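MarR family transcriptional regulator (Peptoclostridium difficile, PDB 5ERI) probably binds DNA as a dimeric transcription factor of the MarR family and so regulates gene expression. Local coordinates at residues Glu129-Arg132 with Ser133-Ile136. Numbering follows the deposited sequence.
Sequences EENR and SIEI
Ser133 bonds back to Glu129, and Ile134 packs on Glu130, one turn earlier in helix 117-138. The hydroxyl OG of Ser133 donates to Glu129 O at 2.8 Å. The backbone N of Ser133 donates to Glu129 O at 2.9 Å, from the opposite face of the carbonyl plane. Two bonds thus grip Glu129 O. The chi1 of -35° keeps OG beside its own backbone N, within reach of that carbonyl. Lys47 forms a salt bridge with Glu129 OE1 and a weak hydrogen bond with Ser133 OG.

Ile134 can be followed outward. Its CB lies 3.4 Å from Glu130 O, the acceptor of its own N-H. Ile134 CG1 comes closer to Glu130 O, at 3.2 Å. Ile134 CD1 is 3.5 Å from Glu130 O and lies beside Asn131 OD1 at 3.6 Å; the two side chains point the same way. That OD1 accepts a hydrogen bond from Asp26 N of the second subunit.

Ile136, one turn after Arg132, sets CD1 over the centre of one face of the Arg132 guanidinium, 3.8 Å above its plane. Arg132 NH2 forms a salt bridge with Glu163 of the second subunit, and Glu130 OE1 does so with Arg31 of that subunit. This is regular alpha-helix with i to i+4 bonds and a serine bonded back to the carbonyl four residues earlier, within the helical dimer interface of the MarR fold.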
ATOM      1  N   GLU A 129       2.842   5.834  17.195  1.00 52.41           N
ATOM      2  CA  GLU A 129       2.309   6.432  15.928  1.00 50.23           C
ATOM      3  C   GLU A 129       1.255   5.602  15.264  1.00 51.75           C
ATOM      4  O   GLU A 129       0.259   6.135  14.726  1.00 50.79           O
ATOM      5  CB  GLU A 129       3.424   6.766  14.969  1.00 48.92           C
ATOM      6  CG  GLU A 129       4.180   8.053  15.400  1.00 70.27           C
ATOM      7  CD  GLU A 129       3.277   9.314  15.627  1.00 79.23           C
ATOM      8  OE1 GLU A 129       2.090   9.337  15.130  1.00 82.19           O
ATOM      9  OE2 GLU A 129       3.757  10.286  16.297  1.00 80.09           O
ATOM     10  N   GLU A 130       1.440   4.286  15.340  1.00 50.12           N
ATOM     11  CA  GLU A 130       0.485   3.386  14.720  1.00 46.95           C
ATOM     12  C   GLU A 130      -0.850   3.539  15.495  1.00 45.83           C
ATOM     13  O   GLU A 130      -1.971   3.604  14.916  1.00 45.54           O
ATOM     14  CB  GLU A 130       1.053   1.923  14.766  1.00 51.05           C
ATOM     15  CG  GLU A 130       0.270   0.874  13.970  1.00 64.56           C
ATOM     16  CD  GLU A 130       1.011  -0.481  13.685  1.00 71.45           C
ATOM     17  OE1 GLU A 130       0.282  -1.378  13.189  1.00 71.19           O
ATOM     18  OE2 GLU A 130       2.262  -0.682  13.929  1.00 63.49           O
ATOM     19  N   ASN A 131      -0.755   3.600  16.823  1.00 46.11           N
ATOM     20  CA  ASN A 131      -1.998   3.707  17.624  1.00 49.96           C
ATOM     21  C   ASN A 131      -2.675   5.051  17.357  1.00 52.56           C
ATOM     22  O   ASN A 131      -3.884   5.130  17.352  1.00 43.08           O
ATOM     23  CB  ASN A 131      -1.723   3.565  19.099  1.00 52.89           C
ATOM     24  CG  ASN A 131      -1.439   2.128  19.511  1.00 53.85           C
ATOM     25  OD1 ASN A 131      -1.944   1.152  18.926  1.00 52.84           O
ATOM     26  ND2 ASN A 131      -0.664   1.999  20.570  1.00 50.85           N
ATOM     27  N   ARG A 132      -1.878   6.087  17.108  1.00 46.18           N
ATOM     28  CA  ARG A 132      -2.459   7.359  16.726  1.00 54.37           C
ATOM     29  C   ARG A 132      -3.188   7.275  15.353  1.00 58.92           C
ATOM     30  O   ARG A 132      -4.312   7.857  15.196  1.00 56.33           O
ATOM     31  CB  ARG A 132      -1.370   8.427  16.727  1.00 54.51           C
ATOM     32  CG  ARG A 132      -1.963   9.818  16.612  1.00 78.89           C
ATOM     33  CD  ARG A 132      -1.365  10.588  15.453  1.00 90.15           C
ATOM     34  NE  ARG A 132      -2.029  11.866  15.259  1.00108.40           N
ATOM     35  CZ  ARG A 132      -1.766  12.673  14.241  1.00133.89           C
ATOM     36  NH1 ARG A 132      -0.867  12.320  13.329  1.00145.11           N
ATOM     37  NH2 ARG A 132      -2.390  13.832  14.130  1.00142.41           N
ATOM     38  N   SER A 133      -2.593   6.522  14.383  1.00 53.24           N
ATOM     39  CA  SER A 133      -3.228   6.387  13.036  1.00 47.13           C
ATOM     40  C   SER A 133      -4.454   5.580  13.150  1.00 38.19           C
ATOM     41  O   SER A 133      -5.437   5.798  12.439  1.00 42.59           O
ATOM     42  CB  SER A 133      -2.296   5.760  11.979  1.00 47.99           C
ATOM     43  OG  SER A 133      -0.982   6.172  12.216  1.00 56.80           O
ATOM     44  N   ILE A 134      -4.399   4.597  14.040  1.00 41.00           N
ATOM     45  CA  ILE A 134      -5.544   3.711  14.270  1.00 41.37           C
ATOM     46  C   ILE A 134      -6.725   4.514  14.813  1.00 45.89           C
ATOM     47  O   ILE A 134      -7.863   4.327  14.416  1.00 45.77           O
ATOM     48  CB  ILE A 134      -5.213   2.642  15.339  1.00 43.74           C
ATOM     49  CG1 ILE A 134      -4.421   1.484  14.716  1.00 45.88           C
ATOM     50  CG2 ILE A 134      -6.498   2.087  15.961  1.00 45.29           C
ATOM     51  CD1 ILE A 134      -3.663   0.696  15.746  1.00 48.78           C
ATOM     52  N   GLU A 135      -6.423   5.399  15.732  1.00 49.22           N
ATOM     53  CA  GLU A 135      -7.469   6.218  16.317  1.00 61.69           C
ATOM     54  C   GLU A 135      -8.195   7.068  15.213  1.00 58.29           C
ATOM     55  O   GLU A 135      -9.434   7.101  15.144  1.00 56.55           O
ATOM     56  CB  GLU A 135      -6.876   7.068  17.466  1.00 62.79           C
ATOM     57  CG  GLU A 135      -7.103   6.476  18.879  1.00 80.66           C
ATOM     58  CD  GLU A 135      -5.896   5.740  19.560  1.00 96.94           C
ATOM     59  OE1 GLU A 135      -5.490   4.577  19.143  1.00 77.41           O
ATOM     60  OE2 GLU A 135      -5.399   6.310  20.592  1.00 84.64           O
ATOM     61  N   ILE A 136      -7.394   7.666  14.330  1.00 57.94           N
ATOM     62  CA  ILE A 136      -7.879   8.456  13.187  1.00 50.58           C
ATOM     63  C   ILE A 136      -8.731   7.600  12.318  1.00 49.23           C
ATOM     64  O   ILE A 136      -9.775   8.060  11.920  1.00 54.91           O
ATOM     65  CB  ILE A 136      -6.743   9.097  12.361  1.00 49.54           C
ATOM     66  CG1 ILE A 136      -6.060  10.198  13.194  1.00 56.55           C
ATOM     67  CG2 ILE A 136      -7.284   9.756  11.100  1.00 57.41           C
ATOM     68  CD1 ILE A 136      -4.674  10.648  12.735  1.00 50.40           C
TER